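Local coordinates for possible periplasmic protein (PDB 3RGC) that acts as a SurA-like periplasmic chaperone and probably has peptidyl-prolyl cis-trans isomerase activity, at residues B[50-61]-B[90-101]. Residues are numbered along the deposited sequence; the frame is centred on the assembly and turned at random.
Sequences IVVNDLELDDAI and RTNFKKDLEKRK
Arg90 reaches across to Asp58 where two helices of the SurA-like N-terminal chaperone domain cross almost perpendicularly. Helix 54-61 runs at 100° to helix 90-101, and the loop 50-53 follows the latter's flank. The bend of Arg90 at chi3 (95°) turns its guanidinium toward Leu57 and Asp58. Arg90 NH2 donates to Asp58 OD1 at 2.7 Å, almost straight and in the guanidinium plane. The carboxylate is met on its syn side but is tilted, its plane 53° from the guanidinium. Asp54 OD1, at the guanidinium edge, is a long, weaker second partner that completes the salt-bridge network. Leu57 CD2 lies over one guanidinium face.

Leu57 is a knob in the hole formed by Arg90, Phe93, Lys94 and Leu97. Phe93 takes Ile61 CD1 over its ring face, a CH-pi contact 3.6 Å from the centroid. Ala60 CB meets the same ring at its edge. Lys94 lays its extended chain past Val52. Leu97 CD1 touches both Ala60 CB and Leu57 CD1. Glu98 CG packs on Val52 CG2 at 3.4 Å, and a water links Glu98 OE2 to Val52 N.

Lys101 NZ donates to Val51 O, almost in line with the C=O bond, and forms a salt bridge with the syn lone pair of Glu56 OE2. Glu56 OE1 accepts from Asn53 N at 2.7 Å.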
ATOM      1  N   ILE B  50      14.294 -27.458 -21.667  1.00 42.14           N
ATOM      2  CA  ILE B  50      13.250 -26.944 -20.804  1.00 33.55           C
ATOM      3  C   ILE B  50      12.275 -28.070 -20.566  1.00 36.01           C
ATOM      4  O   ILE B  50      11.904 -28.758 -21.504  1.00 47.04           O
ATOM      5  CB  ILE B  50      12.486 -25.777 -21.466  1.00 37.25           C
ATOM      6  CG1 ILE B  50      13.436 -24.632 -21.806  1.00 40.25           C
ATOM      7  CG2 ILE B  50      11.373 -25.278 -20.556  1.00 40.07           C
ATOM      8  CD1 ILE B  50      14.245 -24.140 -20.613  1.00 43.63           C
ATOM      9  N   VAL B  51      11.856 -28.258 -19.316  1.00 41.14           N
ATOM     10  CA  VAL B  51      10.852 -29.271 -18.988  1.00 30.32           C
ATOM     11  C   VAL B  51      10.135 -28.991 -17.649  1.00 28.21           C
ATOM     12  O   VAL B  51      10.702 -28.396 -16.743  1.00 33.78           O
ATOM     13  CB  VAL B  51      11.477 -30.693 -18.966  1.00 44.37           C
ATOM     14  CG1 VAL B  51      12.356 -30.856 -17.753  1.00 39.34           C
ATOM     15  CG2 VAL B  51      10.400 -31.745 -18.972  1.00 51.94           C
ATOM     16  N   VAL B  52       8.891 -29.449 -17.545  1.00 28.19           N
ATOM     17  CA  VAL B  52       8.084 -29.341 -16.337  1.00 35.04           C
ATOM     18  C   VAL B  52       7.535 -30.714 -15.854  1.00 43.14           C
ATOM     19  O   VAL B  52       6.798 -31.385 -16.575  1.00 51.54           O
ATOM     20  CB  VAL B  52       6.891 -28.414 -16.603  1.00 38.86           C
ATOM     21  CG1 VAL B  52       6.017 -28.312 -15.371  1.00 32.38           C
ATOM     22  CG2 VAL B  52       7.374 -27.043 -17.090  1.00 32.23           C
ATOM     23  N   ASN B  53       7.913 -31.106 -14.636  1.00 38.65           N
ATOM     24  CA  ASN B  53       7.401 -32.287 -13.930  1.00 33.60           C
ATOM     25  C   ASN B  53       5.947 -32.167 -13.580  1.00 35.59           C
ATOM     26  O   ASN B  53       5.408 -31.067 -13.476  1.00 40.03           O
ATOM     27  CB  ASN B  53       8.045 -32.379 -12.533  1.00 35.89           C
ATOM     28  CG  ASN B  53       9.410 -32.891 -12.572  1.00 45.97           C
ATOM     29  OD1 ASN B  53      10.332 -32.238 -12.122  1.00 36.37           O
ATOM     30  ND2 ASN B  53       9.574 -34.086 -13.120  1.00 65.54           N
ATOM     31  N   ASP B  54       5.352 -33.301 -13.241  1.00 32.14           N
ATOM     32  CA  ASP B  54       4.071 -33.296 -12.565  1.00 27.21           C
ATOM     33  C   ASP B  54       4.174 -32.667 -11.182  1.00 35.36           C
ATOM     34  O   ASP B  54       3.284 -31.922 -10.787  1.00 36.48           O
ATOM     35  CB  ASP B  54       3.508 -34.701 -12.500  1.00 39.57           C
ATOM     36  CG  ASP B  54       3.054 -35.191 -13.863  1.00 61.43           C
ATOM     37  OD1 ASP B  54       1.834 -35.130 -14.137  1.00 67.10           O
ATOM     38  OD2 ASP B  54       3.922 -35.601 -14.671  1.00 69.75           O
ATOM     39  N   LEU B  55       5.264 -32.930 -10.463  1.00 30.23           N
ATOM     40  CA  LEU B  55       5.453 -32.319  -9.143  1.00 30.27           C
ATOM     41  C   LEU B  55       5.683 -30.811  -9.197  1.00 30.13           C
ATOM     42  O   LEU B  55       5.144 -30.088  -8.381  1.00 41.45           O
ATOM     43  CB  LEU B  55       6.573 -32.986  -8.348  1.00 28.23           C
ATOM     44  CG  LEU B  55       6.448 -34.496  -8.115  1.00 43.95           C
ATOM     45  CD1 LEU B  55       7.542 -34.963  -7.174  1.00 44.85           C
ATOM     46  CD2 LEU B  55       5.082 -34.873  -7.574  1.00 43.48           C
ATOM     47  N   GLU B  56       6.492 -30.342 -10.138  1.00 33.17           N
ATOM     48  CA  GLU B  56       6.586 -28.915 -10.386  1.00 34.72           C
ATOM     49  C   GLU B  56       5.219 -28.358 -10.731  1.00 29.99           C
ATOM     50  O   GLU B  56       4.840 -27.306 -10.246  1.00 34.11           O
ATOM     51  CB  GLU B  56       7.495 -28.628 -11.569  1.00 34.07           C
ATOM     52  CG  GLU B  56       8.946 -28.903 -11.335  1.00 49.23           C
ATOM     53  CD  GLU B  56       9.740 -28.584 -12.568  1.00 43.86           C
ATOM     54  OE1 GLU B  56       9.685 -29.391 -13.520  1.00 39.63           O
ATOM     55  OE2 GLU B  56      10.373 -27.508 -12.599  1.00 47.46           O
ATOM     56  N   LEU B  57       4.496 -29.059 -11.601  1.00 35.11           N
ATOM     57  CA  LEU B  57       3.186 -28.595 -12.044  1.00 38.73           C
ATOM     58  C   LEU B  57       2.239 -28.509 -10.860  1.00 42.99           C
ATOM     59  O   LEU B  57       1.560 -27.497 -10.685  1.00 40.53           O
ATOM     60  CB  LEU B  57       2.600 -29.498 -13.129  1.00 38.80           C
ATOM     61  CG  LEU B  57       1.166 -29.173 -13.574  1.00 36.85           C
ATOM     62  CD1 LEU B  57       1.120 -27.870 -14.323  1.00 32.39           C
ATOM     63  CD2 LEU B  57       0.630 -30.258 -14.459  1.00 32.25           C
ATOM     64  N   ASP B  58       2.223 -29.554 -10.035  1.00 35.20           N
ATOM     65  CA  ASP B  58       1.360 -29.579  -8.854  1.00 44.40           C
ATOM     66  C   ASP B  58       1.793 -28.529  -7.851  1.00 46.25           C
ATOM     67  O   ASP B  58       0.959 -27.878  -7.230  1.00 39.53           O
ATOM     68  CB  ASP B  58       1.369 -30.954  -8.176  1.00 54.00           C
ATOM     69  CG  ASP B  58       0.689 -32.027  -9.009  1.00 68.21           C
ATOM     70  OD1 ASP B  58      -0.107 -31.676  -9.907  1.00 70.92           O
ATOM     71  OD2 ASP B  58       0.950 -33.227  -8.761  1.00 78.17           O
ATOM     72  N   ASP B  59       3.102 -28.365  -7.684  1.00 36.33           N
ATOM     73  CA  ASP B  59       3.588 -27.378  -6.746  1.00 32.73           C
ATOM     74  C   ASP B  59       3.159 -25.988  -7.196  1.00 36.82           C
ATOM     75  O   ASP B  59       2.845 -25.132  -6.380  1.00 47.24           O
ATOM     76  CB  ASP B  59       5.104 -27.429  -6.598  1.00 35.96           C
ATOM     77  CG  ASP B  59       5.615 -26.381  -5.620  1.00 47.07           C
ATOM     78  OD1 ASP B  59       5.042 -26.306  -4.511  1.00 58.15           O
ATOM     79  OD2 ASP B  59       6.560 -25.625  -5.955  1.00 44.77           O
ATOM     80  N   ALA B  60       3.153 -25.770  -8.505  1.00 37.46           N
ATOM     81  CA  ALA B  60       2.789 -24.470  -9.047  1.00 41.88           C
ATOM     82  C   ALA B  60       1.290 -24.230  -8.897  1.00 44.46           C
ATOM     83  O   ALA B  60       0.855 -23.102  -8.640  1.00 40.99           O
ATOM     84  CB  ALA B  60       3.202 -24.357 -10.490  1.00 34.83           C
ATOM     85  N   ILE B  61       0.502 -25.292  -9.044  1.00 42.95           N
ATOM     86  CA  ILE B  61      -0.934 -25.169  -8.823  1.00 38.85           C
ATOM     87  C   ILE B  61      -1.231 -24.679  -7.404  1.00 42.28           C
ATOM     88  O   ILE B  61      -1.960 -23.699  -7.222  1.00 38.32           O
ATOM     89  CB  ILE B  61      -1.708 -26.479  -9.078  1.00 37.95           C
ATOM     90  CG1 ILE B  61      -1.475 -27.007 -10.502  1.00 49.77           C
ATOM     91  CG2 ILE B  61      -3.197 -26.261  -8.824  1.00 37.47           C
ATOM     92  CD1 ILE B  61      -2.015 -26.134 -11.596  1.00 57.92           C
ATOM     93  N   ARG B  90      -5.005 -28.216 -16.086  1.00 44.98           N
ATOM     94  CA  ARG B  90      -3.638 -28.659 -15.813  1.00 43.62           C
ATOM     95  C   ARG B  90      -2.816 -28.639 -17.082  1.00 47.16           C
ATOM     96  O   ARG B  90      -1.655 -28.258 -17.067  1.00 54.41           O
ATOM     97  CB  ARG B  90      -3.599 -30.079 -15.248  1.00 50.69           C
ATOM     98  CG  ARG B  90      -4.050 -30.222 -13.805  1.00 62.45           C
ATOM     99  CD  ARG B  90      -3.847 -31.661 -13.286  1.00 64.84           C
ATOM    100  NE  ARG B  90      -2.579 -31.858 -12.576  1.00 58.94           N
ATOM    101  CZ  ARG B  90      -1.565 -32.590 -13.037  1.00 62.50           C
ATOM    102  NH1 ARG B  90      -1.668 -33.201 -14.215  1.00 61.75           N
ATOM    103  NH2 ARG B  90      -0.450 -32.715 -12.323  1.00 49.96           N
ATOM    104  N   THR B  91      -3.406 -29.083 -18.181  1.00 46.55           N
ATOM    105  CA  THR B  91      -2.668 -29.146 -19.436  1.00 47.36           C
ATOM    106  C   THR B  91      -2.270 -27.747 -19.876  1.00 45.69           C
ATOM    107  O   THR B  91      -1.119 -27.508 -20.233  1.00 39.02           O
ATOM    108  CB  THR B  91      -3.488 -29.835 -20.543  1.00 49.32           C
ATOM    109  OG1 THR B  91      -3.735 -31.198 -20.174  1.00 47.22           O
ATOM    110  CG2 THR B  91      -2.742 -29.800 -21.868  1.00 48.53           C
ATOM    111  N   ASN B  92      -3.218 -26.811 -19.835  1.00 46.27           N
ATOM    112  CA  ASN B  92      -2.914 -25.445 -20.244  1.00 41.52           C
ATOM    113  C   ASN B  92      -1.979 -24.743 -19.275  1.00 46.72           C
ATOM    114  O   ASN B  92      -1.161 -23.927 -19.679  1.00 40.17           O
ATOM    115  CB  ASN B  92      -4.181 -24.626 -20.432  1.00 38.62           C
ATOM    116  CG  ASN B  92      -5.060 -25.168 -21.544  1.00 57.49           C
ATOM    117  OD1 ASN B  92      -4.570 -25.794 -22.493  1.00 65.62           O
ATOM    118  ND2 ASN B  92      -6.363 -24.942 -21.429  1.00 54.75           N
ATOM    119  N   PHE B  93      -2.098 -25.071 -17.992  1.00 44.79           N
ATOM    120  CA  PHE B  93      -1.290 -24.422 -16.971  1.00 43.29           C
ATOM    121  C   PHE B  93       0.149 -24.862 -17.196  1.00 44.64           C
ATOM    122  O   PHE B  93       1.075 -24.049 -17.179  1.00 48.70           O
ATOM    123  CB  PHE B  93      -1.791 -24.825 -15.588  1.00 35.02           C
ATOM    124  CG  PHE B  93      -1.159 -24.070 -14.455  1.00 45.44           C
ATOM    125  CD1 PHE B  93      -1.729 -22.901 -13.987  1.00 63.18           C
ATOM    126  CD2 PHE B  93      -0.023 -24.549 -13.831  1.00 47.18           C
ATOM    127  CE1 PHE B  93      -1.161 -22.206 -12.924  1.00 58.52           C
ATOM    128  CE2 PHE B  93       0.548 -23.864 -12.774  1.00 50.79           C
ATOM    129  CZ  PHE B  93      -0.023 -22.689 -12.317  1.00 47.74           C
ATOM    130  N   LYS B  94       0.319 -26.153 -17.457  1.00 36.90           N
ATOM    131  CA  LYS B  94       1.631 -26.707 -17.726  1.00 36.53           C
ATOM    132  C   LYS B  94       2.376 -26.002 -18.865  1.00 37.24           C
ATOM    133  O   LYS B  94       3.571 -25.743 -18.760  1.00 39.11           O
ATOM    134  CB  LYS B  94       1.532 -28.194 -18.030  1.00 40.73           C
ATOM    135  CG  LYS B  94       2.909 -28.860 -18.119  1.00 38.65           C
ATOM    136  CD  LYS B  94       2.772 -30.299 -18.496  1.00 32.06           C
ATOM    137  CE  LYS B  94       4.105 -30.895 -18.830  1.00 52.36           C
ATOM    138  NZ  LYS B  94       3.906 -32.246 -19.422  1.00 64.71           N
ATOM    139  N   LYS B  95       1.671 -25.698 -19.946  1.00 39.02           N
ATOM    140  CA  LYS B  95       2.281 -25.041 -21.097  1.00 48.85           C
ATOM    141  C   LYS B  95       2.732 -23.616 -20.787  1.00 53.20           C
ATOM    142  O   LYS B  95       3.785 -23.184 -21.251  1.00 58.13           O
ATOM    143  CB  LYS B  95       1.334 -25.048 -22.293  1.00 57.59           C
ATOM    144  CG  LYS B  95       1.309 -26.375 -23.021  1.00 71.48           C
ATOM    145  CD  LYS B  95       0.172 -26.452 -24.026  1.00 75.08           C
ATOM    146  CE  LYS B  95       0.133 -27.821 -24.686  1.00 78.58           C
ATOM    147  NZ  LYS B  95      -1.171 -28.087 -25.354  1.00 88.03           N
ATOM    148  N   ASP B  96       1.926 -22.889 -20.017  1.00 40.33           N
ATOM    149  CA  ASP B  96       2.328 -21.583 -19.498  1.00 42.22           C
ATOM    150  C   ASP B  96       3.621 -21.659 -18.680  1.00 39.16           C
ATOM    151  O   ASP B  96       4.461 -20.757 -18.757  1.00 39.38           O
ATOM    152  CB  ASP B  96       1.223 -20.990 -18.616  1.00 56.91           C
ATOM    153  CG  ASP B  96      -0.066 -20.743 -19.377  1.00 78.46           C
ATOM    154  OD1 ASP B  96      -0.003 -20.598 -20.620  1.00 84.75           O
ATOM    155  OD2 ASP B  96      -1.141 -20.686 -18.730  1.00 82.58           O
ATOM    156  N   LEU B  97       3.770 -22.715 -17.883  1.00 29.21           N
ATOM    157  CA  LEU B  97       4.973 -22.867 -17.060  1.00 38.14           C
ATOM    158  C   LEU B  97       6.191 -23.211 -17.904  1.00 32.53           C
ATOM    159  O   LEU B  97       7.295 -22.736 -17.628  1.00 33.95           O
ATOM    160  CB  LEU B  97       4.798 -23.939 -15.989  1.00 36.70           C
ATOM    161  CG  LEU B  97       3.814 -23.683 -14.845  1.00 46.12           C
ATOM    162  CD1 LEU B  97       3.550 -24.987 -14.080  1.00 45.30           C
ATOM    163  CD2 LEU B  97       4.345 -22.608 -13.915  1.00 34.03           C
ATOM    164  N   GLU B  98       5.993 -24.062 -18.907  1.00 28.56           N
ATOM    165  CA  GLU B  98       7.072 -24.413 -19.812  1.00 34.18           C
ATOM    166  C   GLU B  98       7.547 -23.139 -20.500  1.00 31.96           C
ATOM    167  O   GLU B  98       8.749 -22.877 -20.570  1.00 36.11           O
ATOM    168  CB  GLU B  98       6.614 -25.443 -20.850  1.00 33.52           C
ATOM    169  CG  GLU B  98       6.393 -26.837 -20.311  1.00 38.31           C
ATOM    170  CD  GLU B  98       5.634 -27.731 -21.297  1.00 49.84           C
ATOM    171  OE1 GLU B  98       4.740 -27.214 -21.995  1.00 51.73           O
ATOM    172  OE2 GLU B  98       5.931 -28.945 -21.379  1.00 49.41           O
ATOM    173  N   LYS B  99       6.596 -22.341 -20.983  1.00 32.97           N
ATOM    174  CA  LYS B  99       6.909 -21.069 -21.622  1.00 34.01           C
ATOM    175  C   LYS B  99       7.600 -20.118 -20.645  1.00 34.60           C
ATOM    176  O   LYS B  99       8.535 -19.400 -21.026  1.00 29.20           O
ATOM    177  CB  LYS B  99       5.655 -20.403 -22.206  1.00 35.78           C
ATOM    178  CG  LYS B  99       5.069 -21.091 -23.449  1.00 42.60           C
ATOM    179  CD  LYS B  99       3.814 -20.349 -23.962  1.00 46.87           C
ATOM    180  CE  LYS B  99       3.090 -21.125 -25.054  1.00 59.26           C
ATOM    181  NZ  LYS B  99       3.039 -20.364 -26.350  1.00 73.03           N
ATOM    182  N   ARG B 100       7.157 -20.115 -19.391  1.00 27.35           N
ATOM    183  CA  ARG B 100       7.806 -19.272 -18.386  1.00 36.81           C
ATOM    184  C   ARG B 100       9.234 -19.734 -18.097  1.00 38.51           C
ATOM    185  O   ARG B 100      10.136 -18.900 -18.003  1.00 31.72           O
ATOM    186  CB  ARG B 100       6.999 -19.181 -17.085  1.00 45.09           C
ATOM    187  CG  ARG B 100       6.007 -18.025 -17.074  1.00 66.95           C
ATOM    188  CD  ARG B 100       5.434 -17.749 -15.688  1.00 79.47           C
ATOM    189  NE  ARG B 100       4.445 -18.744 -15.285  1.00 91.23           N
ATOM    190  CZ  ARG B 100       3.225 -18.835 -15.805  1.00 94.43           C
ATOM    191  NH1 ARG B 100       2.844 -18.000 -16.765  1.00 93.75           N
ATOM    192  NH2 ARG B 100       2.389 -19.771 -15.374  1.00 93.01           N
ATOM    193  N   LYS B 101       9.450 -21.049 -17.970  1.00 26.46           N
ATOM    194  CA  LYS B 101      10.814 -21.555 -17.803  1.00 28.61           C
ATOM    195  C   LYS B 101      11.692 -21.130 -18.997  1.00 35.48           C
ATOM    196  O   LYS B 101      12.840 -20.726 -18.822  1.00 35.16           O
ATOM    197  CB  LYS B 101      10.840 -23.075 -17.628  1.00 33.19           C
ATOM    198  CG  LYS B 101      10.609 -23.572 -16.208  1.00 34.50           C
ATOM    199  CD  LYS B 101      10.842 -25.075 -16.116  1.00 37.89           C
ATOM    200  CE  LYS B 101      11.050 -25.525 -14.685  1.00 43.15           C
ATOM    201  NZ  LYS B 101      11.712 -26.874 -14.623  1.00 46.84           N
TER
HETATM  202  O   HOH W   1       7.753 -30.436 -20.254  1.00 33.70           O